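Putative acetyltransferase (Streptococcus mutans, PDB 4E2A) is a putative GNAT-family acetyltransferase that probably transfers an acyl group, most likely acetyl from acetyl-CoA, to an acceptor molecule. Local coordinates at residues D91-T96 with W113-T118; F108-W113 with E127-Y132. All blocks are in the same frame, centred on the assembly; numbering follows the deposited sequence.

In the fold
Both contacts hold strand 104-113 to a neighbour in the mixed central sheet, and they share Trp113. Contact 1 (91-96 with 113-118) lies at the surface, where the turn entering strand 94-101 meets the loop that leaves strand 104-113; carboxylates gripping serines and a backbone N-H, and an indole lying against main chain, do most of the work. Contact 2 (108-113 with 127-132) is buried near the centre of the chain and is a backbone ladder between adjacent antiparallel strands, with apolar side chains on one face and polar and aromatic ones on the other. The two meet where Glu95 O accepts from Val111 N and where Thr118 OG1 pairs with Glu127 OE2.

Contact 1: residues D91-T96 with W113-T118; sequences DKESET and WGSSQT
One carboxylate oxygen, Glu93 OE1, is gripped twice by the same residue of the facing loop. Ser115 OG donates to Glu93 OE1 at 2.7 Å, nearly in line with the C-O bond, while Ser115 N reaches the same OE1 at 3.0 Å from above the carboxylate plane. The Glu93 chain, extended beyond CG, carries its acid group across to this short 3-10 turn, and its other oxygen, OE2, rests against Gly114 CA at 3.3 Å. A second acid works alongside: Ser116 OG gives its proton to the syn lone pair of Asp91 OD2 at 2.6 Å. The carboxylate of Asp91 is also held from its own side, because OD1 accepts from Glu93 N in an Asx turn, so it ties the type I turn Asp91-Ser94 to the loop.

The indole of Trp113 lies over the backbone of this turn. Glu93 CA makes a CH-pi contact 4.0 Å from the centroid of its five-membered ring, and Ser94 N sits over the same face. At the ring's edge CH2 meets Glu95 CD, 3.8 Å away, with the carboxylate nearly perpendicular to the indole; Glu95 OE1 is hydrogen-bonded to Tyr97 OH. Glu93 O, which also lies over this face, accepts from Trp113 N at 3.0 Å and an almost straight 171°, continuing the backbone pairing between strands 94-101 and 104-113. A type I turn with an Asx turn thus leads into strand 94-101 and is joined to the loop after strand 104-113, in the antiparallel part of the central GNAT sheet.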
ATOM      1  N   ASP B  91      10.428   7.430 -18.284  1.00 32.57           N
ATOM      2  CA  ASP B  91       9.531   8.367 -17.603  1.00 29.35           C
ATOM      3  C   ASP B  91      10.164   9.772 -17.491  1.00 33.85           C
ATOM      4  O   ASP B  91      11.250   9.939 -16.936  1.00 27.76           O
ATOM      5  CB  ASP B  91       9.191   7.783 -16.223  1.00 32.21           C
ATOM      6  CG  ASP B  91       8.228   8.639 -15.422  1.00 35.27           C
ATOM      7  OD1 ASP B  91       8.105   9.845 -15.709  1.00 27.69           O
ATOM      8  OD2 ASP B  91       7.602   8.095 -14.479  1.00 33.76           O
ATOM      9  N   LYS B  92       9.478  10.782 -18.015  1.00 26.29           N
ATOM     10  CA  LYS B  92      10.014  12.143 -18.023  1.00 38.46           C
ATOM     11  C   LYS B  92      10.002  12.811 -16.647  1.00 28.60           C
ATOM     12  O   LYS B  92      10.700  13.791 -16.421  1.00 40.10           O
ATOM     13  CB  LYS B  92       9.212  13.015 -18.991  1.00 47.16           C
ATOM     14  CG  LYS B  92       8.887  12.347 -20.322  1.00 56.60           C
ATOM     15  CD  LYS B  92      10.132  12.164 -21.186  1.00 71.41           C
ATOM     16  CE  LYS B  92      10.556  13.476 -21.843  1.00 85.39           C
ATOM     17  NZ  LYS B  92      11.488  13.249 -22.987  1.00 70.74           N
ATOM     18  N   GLU B  93       9.189  12.297 -15.732  1.00 22.39           N
ATOM     19  CA  GLU B  93       9.087  12.910 -14.414  1.00 31.36           C
ATOM     20  C   GLU B  93       9.776  12.077 -13.336  1.00 28.13           C
ATOM     21  O   GLU B  93       9.373  12.088 -12.173  1.00 31.41           O
ATOM     22  CB  GLU B  93       7.621  13.171 -14.066  1.00 31.74           C
ATOM     23  CG  GLU B  93       6.981  14.257 -14.959  1.00 38.17           C
ATOM     24  CD  GLU B  93       5.586  14.665 -14.507  1.00 39.21           C
ATOM     25  OE1 GLU B  93       4.693  13.789 -14.439  1.00 48.57           O
ATOM     26  OE2 GLU B  93       5.394  15.868 -14.225  1.00 46.58           O
ATOM     27  N   SER B  94      10.798  11.324 -13.741  1.00 26.07           N
ATOM     28  CA  SER B  94      11.559  10.509 -12.798  1.00 31.38           C
ATOM     29  C   SER B  94      12.993  10.355 -13.280  1.00 28.18           C
ATOM     30  O   SER B  94      13.257  10.379 -14.478  1.00 32.85           O
ATOM     31  CB  SER B  94      10.905   9.123 -12.658  1.00 26.63           C
ATOM     32  OG  SER B  94      11.678   8.275 -11.819  1.00 28.62           O
ATOM     33  N   GLU B  95      13.933  10.196 -12.361  1.00 25.24           N
ATOM     34  CA  GLU B  95      15.268   9.831 -12.803  1.00 24.61           C
ATOM     35  C   GLU B  95      15.839   8.689 -12.002  1.00 26.78           C
ATOM     36  O   GLU B  95      15.584   8.568 -10.802  1.00 21.17           O
ATOM     37  CB  GLU B  95      16.197  11.032 -12.831  1.00 22.92           C
ATOM     38  CG  GLU B  95      15.896  11.971 -14.006  1.00 49.35           C
ATOM     39  CD  GLU B  95      16.512  13.344 -13.842  1.00 51.88           C
ATOM     40  OE1 GLU B  95      17.033  13.618 -12.744  1.00 39.91           O
ATOM     41  OE2 GLU B  95      16.474  14.141 -14.809  1.00 54.49           O
ATOM     42  N   THR B  96      16.569   7.816 -12.687  1.00 19.66           N
ATOM     43  CA  THR B  96      17.310   6.774 -11.993  1.00 24.35           C
ATOM     44  C   THR B  96      18.818   6.946 -12.223  1.00 20.49           C
ATOM     45  O   THR B  96      19.274   7.096 -13.371  1.00 22.46           O
ATOM     46  CB  THR B  96      16.864   5.367 -12.436  1.00 27.43           C
ATOM     47  OG1 THR B  96      15.461   5.209 -12.205  1.00 21.26           O
ATOM     48  CG2 THR B  96      17.614   4.283 -11.659  1.00 24.47           C
ATOM     49  N   TRP B 113       9.095  13.337  -9.483  1.00 20.65           N
ATOM     50  CA  TRP B 113       8.324  14.560  -9.301  1.00 22.77           C
ATOM     51  C   TRP B 113       7.092  14.533 -10.221  1.00 33.06           C
ATOM     52  O   TRP B 113       6.919  13.580 -10.985  1.00 30.14           O
ATOM     53  CB  TRP B 113       9.187  15.795  -9.553  1.00 22.80           C
ATOM     54  CG  TRP B 113       9.702  15.916 -10.952  1.00 25.67           C
ATOM     55  CD1 TRP B 113       9.128  16.621 -11.975  1.00 36.93           C
ATOM     56  CD2 TRP B 113      10.903  15.342 -11.483  1.00 30.04           C
ATOM     57  NE1 TRP B 113       9.902  16.516 -13.114  1.00 31.51           N
ATOM     58  CE2 TRP B 113      10.999  15.739 -12.835  1.00 32.85           C
ATOM     59  CE3 TRP B 113      11.913  14.528 -10.950  1.00 30.32           C
ATOM     60  CZ2 TRP B 113      12.049  15.335 -13.665  1.00 31.60           C
ATOM     61  CZ3 TRP B 113      12.956  14.134 -11.774  1.00 27.98           C
ATOM     62  CH2 TRP B 113      13.015  14.537 -13.117  1.00 32.86           C
ATOM     63  N   GLY B 114       6.244  15.560 -10.152  1.00 29.80           N
ATOM     64  CA  GLY B 114       5.021  15.585 -10.950  1.00 25.39           C
ATOM     65  C   GLY B 114       4.107  14.408 -10.649  1.00 34.58           C
ATOM     66  O   GLY B 114       3.928  14.019  -9.484  1.00 35.01           O
ATOM     67  N   SER B 115       3.520  13.831 -11.698  1.00 32.58           N
ATOM     68  CA  SER B 115       2.578  12.722 -11.528  1.00 36.18           C
ATOM     69  C   SER B 115       3.292  11.402 -11.237  1.00 37.78           C
ATOM     70  O   SER B 115       2.663  10.422 -10.831  1.00 35.41           O
ATOM     71  CB  SER B 115       1.686  12.569 -12.772  1.00 36.86           C
ATOM     72  OG  SER B 115       2.481  12.254 -13.906  1.00 43.95           O
ATOM     73  N   SER B 116       4.610  11.377 -11.428  1.00 34.52           N
ATOM     74  CA  SER B 116       5.373  10.147 -11.195  1.00 32.79           C
ATOM     75  C   SER B 116       5.673   9.875  -9.717  1.00 34.54           C
ATOM     76  O   SER B 116       6.195   8.810  -9.365  1.00 33.53           O
ATOM     77  CB  SER B 116       6.668  10.152 -12.013  1.00 33.06           C
ATOM     78  OG  SER B 116       6.371  10.127 -13.398  1.00 37.69           O
ATOM     79  N   GLN B 117       5.351  10.819  -8.840  1.00 31.51           N
ATOM     80  CA  GLN B 117       5.522  10.546  -7.427  1.00 33.19           C
ATOM     81  C   GLN B 117       4.628   9.369  -7.047  1.00 38.34           C
ATOM     82  O   GLN B 117       3.557   9.165  -7.632  1.00 34.12           O
ATOM     83  CB  GLN B 117       5.203  11.777  -6.568  1.00 24.43           C
ATOM     84  CG  GLN B 117       6.022  13.032  -6.913  1.00 25.49           C
ATOM     85  CD  GLN B 117       5.540  14.256  -6.140  1.00 30.02           C
ATOM     86  OE1 GLN B 117       5.790  14.396  -4.937  1.00 30.40           O
ATOM     87  NE2 GLN B 117       4.840  15.138  -6.828  1.00 29.05           N
ATOM     88  N   THR B 118       5.071   8.588  -6.074  1.00 28.21           N
ATOM     89  CA  THR B 118       4.303   7.425  -5.643  1.00 40.75           C
ATOM     90  C   THR B 118       2.993   7.829  -4.973  1.00 45.80           C
ATOM     91  O   THR B 118       2.029   7.063  -4.973  1.00 59.06           O
ATOM     92  CB  THR B 118       5.111   6.515  -4.695  1.00 30.87           C
ATOM     93  OG1 THR B 118       5.439   7.218  -3.488  1.00 39.00           O
ATOM     94  CG2 THR B 118       6.394   6.039  -5.368  1.00 37.01           C
TER

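Contact 2: residues F108-W113 with E127-Y132; sequences FLKVNW and EIQRLY
Lys110 runs fully extended from CA to CE and then bends at its last torsion (chi4 -88°), while Gln129 leaves its strand with CG opposite its own N (chi1 -176°); the two chains therefore travel side by side and their ends meet. Lys110 NZ donates to Gln129 OE1 at 2.7 Å, in the plane of the amide carbonyl, and a water accepting from both Lys110 NZ and Gln129 NE2 bridges the pair a second time. Arg130 comes across the lysine from the other strand, its NH1 3.8 Å from Lys110 CD and held in a salt bridge by Glu88.

That Gln129 and Arg130 both face Lys110 marks a classic beta bulge. Lys110 O receives Gln129 N at 2.9 Å and, more weakly, Arg130 N at 3.3 Å. A bulge in the strand before the pyrophosphate-binding loop is a familiar feature of the GNAT fold, where backbone groups near it commonly receive acetyl-CoA; strand 125-133, followed by helix 142-157, is consistent with that place. On either side of the bulge regular antiparallel pairing resumes, Phe108 with Tyr132 and Asn112 with Glu127 each joined by two backbone bonds.

The Phe108 and Tyr132 rings point the same way with planes 19° apart, but are slid so far that they barely overlap; the closest atoms are Phe108 CZ and Tyr132 CD2 at 3.5 Å. Arg130 CD lies at the edge of the Phe108 ring. On the opposite face of the sheet Leu109 CD1 packs on Ile128 CG2 at 4.0 Å, and helix 142-157 covers Leu109 through Leu146, Phe149 and Ala150.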
ATOM      1  N   PHE B 108      22.196   2.391  -6.554  1.00 21.48           N
ATOM      2  CA  PHE B 108      21.278   3.151  -7.395  1.00 15.61           C
ATOM      3  C   PHE B 108      20.286   4.000  -6.607  1.00 16.30           C
ATOM      4  O   PHE B 108      20.053   3.788  -5.407  1.00 19.02           O
ATOM      5  CB  PHE B 108      20.592   2.233  -8.421  1.00 22.19           C
ATOM      6  CG  PHE B 108      19.519   1.364  -7.833  1.00 18.33           C
ATOM      7  CD1 PHE B 108      18.186   1.775  -7.861  1.00 19.76           C
ATOM      8  CD2 PHE B 108      19.838   0.154  -7.237  1.00 22.02           C
ATOM      9  CE1 PHE B 108      17.187   0.982  -7.313  1.00 18.41           C
ATOM     10  CE2 PHE B 108      18.839  -0.659  -6.676  1.00 24.41           C
ATOM     11  CZ  PHE B 108      17.516  -0.241  -6.710  1.00 19.16           C
ATOM     12  N   LEU B 109      19.696   4.966  -7.314  1.00 20.92           N
ATOM     13  CA  LEU B 109      18.913   6.012  -6.706  1.00 19.62           C
ATOM     14  C   LEU B 109      17.731   6.305  -7.631  1.00 22.94           C
ATOM     15  O   LEU B 109      17.933   6.520  -8.820  1.00 21.08           O
ATOM     16  CB  LEU B 109      19.770   7.284  -6.523  1.00 16.10           C
ATOM     17  CG  LEU B 109      18.963   8.579  -6.341  1.00 18.11           C
ATOM     18  CD1 LEU B 109      18.214   8.573  -5.006  1.00 19.70           C
ATOM     19  CD2 LEU B 109      19.830   9.869  -6.529  1.00 16.36           C
ATOM     20  N   LYS B 110      16.501   6.271  -7.112  1.00 15.15           N
ATOM     21  CA  LYS B 110      15.378   6.718  -7.956  1.00 22.15           C
ATOM     22  C   LYS B 110      14.669   7.912  -7.347  1.00 20.81           C
ATOM     23  O   LYS B 110      14.286   7.889  -6.163  1.00 22.69           O
ATOM     24  CB  LYS B 110      14.387   5.579  -8.271  1.00 19.79           C
ATOM     25  CG  LYS B 110      13.193   5.990  -9.155  1.00 22.78           C
ATOM     26  CD  LYS B 110      12.245   4.799  -9.401  1.00 23.57           C
ATOM     27  CE  LYS B 110      11.202   5.129 -10.486  1.00 28.46           C
ATOM     28  NZ  LYS B 110       9.950   5.781  -9.964  1.00 30.59           N
ATOM     29  N   VAL B 111      14.502   8.965  -8.150  1.00 17.78           N
ATOM     30  CA  VAL B 111      13.780  10.165  -7.697  1.00 17.33           C
ATOM     31  C   VAL B 111      12.561  10.489  -8.578  1.00 24.44           C
ATOM     32  O   VAL B 111      12.560  10.191  -9.754  1.00 20.33           O
ATOM     33  CB  VAL B 111      14.722  11.394  -7.563  1.00 13.51           C
ATOM     34  CG1 VAL B 111      15.712  11.162  -6.397  1.00 15.60           C
ATOM     35  CG2 VAL B 111      15.460  11.641  -8.857  1.00 25.24           C
ATOM     36  N   ASN B 112      11.513  11.068  -7.989  1.00 21.75           N
ATOM     37  CA  ASN B 112      10.293  11.375  -8.724  1.00 23.66           C
ATOM     38  C   ASN B 112       9.799  12.798  -8.493  1.00 22.08           C
ATOM     39  O   ASN B 112      10.031  13.385  -7.433  1.00 23.78           O
ATOM     40  CB  ASN B 112       9.139  10.444  -8.327  1.00 22.62           C
ATOM     41  CG  ASN B 112       9.517   8.981  -8.309  1.00 23.81           C
ATOM     42  OD1 ASN B 112       9.187   8.270  -7.359  1.00 28.40           O
ATOM     43  ND2 ASN B 112      10.160   8.512  -9.362  1.00 21.64           N
ATOM     44  N   TRP B 113       9.095  13.337  -9.483  1.00 20.65           N
ATOM     45  CA  TRP B 113       8.324  14.560  -9.301  1.00 22.77           C
ATOM     46  C   TRP B 113       7.092  14.533 -10.221  1.00 33.06           C
ATOM     47  O   TRP B 113       6.919  13.580 -10.985  1.00 30.14           O
ATOM     48  CB  TRP B 113       9.187  15.795  -9.553  1.00 22.80           C
ATOM     49  CG  TRP B 113       9.702  15.916 -10.952  1.00 25.67           C
ATOM     50  CD1 TRP B 113       9.128  16.621 -11.975  1.00 36.93           C
ATOM     51  CD2 TRP B 113      10.903  15.342 -11.483  1.00 30.04           C
ATOM     52  NE1 TRP B 113       9.902  16.516 -13.114  1.00 31.51           N
ATOM     53  CE2 TRP B 113      10.999  15.739 -12.835  1.00 32.85           C
ATOM     54  CE3 TRP B 113      11.913  14.528 -10.950  1.00 30.32           C
ATOM     55  CZ2 TRP B 113      12.049  15.335 -13.665  1.00 31.60           C
ATOM     56  CZ3 TRP B 113      12.956  14.134 -11.774  1.00 27.98           C
ATOM     57  CH2 TRP B 113      13.015  14.537 -13.117  1.00 32.86           C
ATOM     58  N   GLU B 127      10.347  13.630  -4.738  1.00 20.39           N
ATOM     59  CA  GLU B 127      10.351  12.433  -3.904  1.00 23.49           C
ATOM     60  C   GLU B 127      11.649  11.640  -4.059  1.00 21.03           C
ATOM     61  O   GLU B 127      12.092  11.393  -5.163  1.00 20.72           O
ATOM     62  CB  GLU B 127       9.167  11.517  -4.274  1.00 24.46           C
ATOM     63  CG  GLU B 127       9.188  10.159  -3.565  1.00 26.21           C
ATOM     64  CD  GLU B 127       8.120   9.182  -4.077  1.00 26.41           C
ATOM     65  OE1 GLU B 127       7.447   9.475  -5.077  1.00 23.52           O
ATOM     66  OE2 GLU B 127       7.960   8.106  -3.473  1.00 37.02           O
ATOM     67  N   ILE B 128      12.260  11.255  -2.949  1.00 25.59           N
ATOM     68  CA  ILE B 128      13.355  10.291  -3.003  1.00 26.32           C
ATOM     69  C   ILE B 128      12.738   8.926  -2.697  1.00 28.17           C
ATOM     70  O   ILE B 128      12.307   8.673  -1.565  1.00 26.72           O
ATOM     71  CB  ILE B 128      14.490  10.647  -2.024  1.00 22.33           C
ATOM     72  CG1 ILE B 128      15.000  12.069  -2.304  1.00 21.53           C
ATOM     73  CG2 ILE B 128      15.635   9.647  -2.156  1.00 26.30           C
ATOM     74  CD1 ILE B 128      15.790  12.684  -1.119  1.00 17.51           C
ATOM     75  N   GLN B 129      12.642   8.081  -3.725  1.00 23.56           N
ATOM     76  CA  GLN B 129      11.862   6.837  -3.647  1.00 21.97           C
ATOM     77  C   GLN B 129      12.709   5.612  -3.293  1.00 25.90           C
ATOM     78  O   GLN B 129      12.318   4.813  -2.435  1.00 26.69           O
ATOM     79  CB  GLN B 129      11.108   6.575  -4.971  1.00 25.28           C
ATOM     80  CG  GLN B 129      10.181   5.333  -4.931  1.00 27.75           C
ATOM     81  CD  GLN B 129       9.809   4.793  -6.319  1.00 31.33           C
ATOM     82  OE1 GLN B 129       9.876   5.505  -7.322  1.00 25.19           O
ATOM     83  NE2 GLN B 129       9.411   3.522  -6.370  1.00 23.50           N
ATOM     84  N   ARG B 130      13.841   5.454  -3.977  1.00 20.79           N
ATOM     85  CA  ARG B 130      14.715   4.297  -3.805  1.00 19.61           C
ATOM     86  C   ARG B 130      16.183   4.674  -3.635  1.00 26.73           C
ATOM     87  O   ARG B 130      16.718   5.486  -4.394  1.00 17.64           O
ATOM     88  CB  ARG B 130      14.638   3.362  -5.031  1.00 26.84           C
ATOM     89  CG  ARG B 130      13.378   2.537  -5.159  1.00 28.12           C
ATOM     90  CD  ARG B 130      13.409   1.669  -6.440  1.00 22.92           C
ATOM     91  NE  ARG B 130      12.102   1.070  -6.625  1.00 26.59           N
ATOM     92  CZ  ARG B 130      11.556   0.788  -7.800  1.00 32.37           C
ATOM     93  NH1 ARG B 130      12.216   1.049  -8.929  1.00 25.55           N
ATOM     94  NH2 ARG B 130      10.342   0.237  -7.839  1.00 26.39           N
ATOM     95  N   LEU B 131      16.852   4.046  -2.671  1.00 23.24           N
ATOM     96  CA  LEU B 131      18.303   4.193  -2.566  1.00 18.39           C
ATOM     97  C   LEU B 131      18.904   2.927  -1.942  1.00 18.71           C
ATOM     98  O   LEU B 131      18.665   2.646  -0.767  1.00 20.97           O
ATOM     99  CB  LEU B 131      18.669   5.465  -1.752  1.00 19.47           C
ATOM    100  CG  LEU B 131      20.114   6.026  -1.872  1.00 23.62           C
ATOM    101  CD1 LEU B 131      20.304   7.392  -1.190  1.00 19.28           C
ATOM    102  CD2 LEU B 131      21.137   5.038  -1.314  1.00 21.18           C
ATOM    103  N   TYR B 132      19.663   2.174  -2.749  1.00 20.40           N
ATOM    104  CA  TYR B 132      20.309   0.942  -2.345  1.00 19.49           C
ATOM    105  C   TYR B 132      21.798   0.955  -2.663  1.00 20.63           C
ATOM    106  O   TYR B 132      22.214   1.427  -3.725  1.00 18.57           O
ATOM    107  CB  TYR B 132      19.691  -0.261  -3.089  1.00 17.43           C
ATOM    108  CG  TYR B 132      18.285  -0.640  -2.670  1.00 20.31           C
ATOM    109  CD1 TYR B 132      18.059  -1.594  -1.680  1.00 22.19           C
ATOM    110  CD2 TYR B 132      17.183  -0.049  -3.280  1.00 25.37           C
ATOM    111  CE1 TYR B 132      16.776  -1.945  -1.323  1.00 26.24           C
ATOM    112  CE2 TYR B 132      15.909  -0.393  -2.927  1.00 27.65           C
ATOM    113  CZ  TYR B 132      15.706  -1.338  -1.951  1.00 27.22           C
ATOM    114  OH  TYR B 132      14.424  -1.682  -1.603  1.00 25.93           O
TER
HETATM  115  O   HOH W   1       8.884   3.079  -9.093  1.00 33.01           O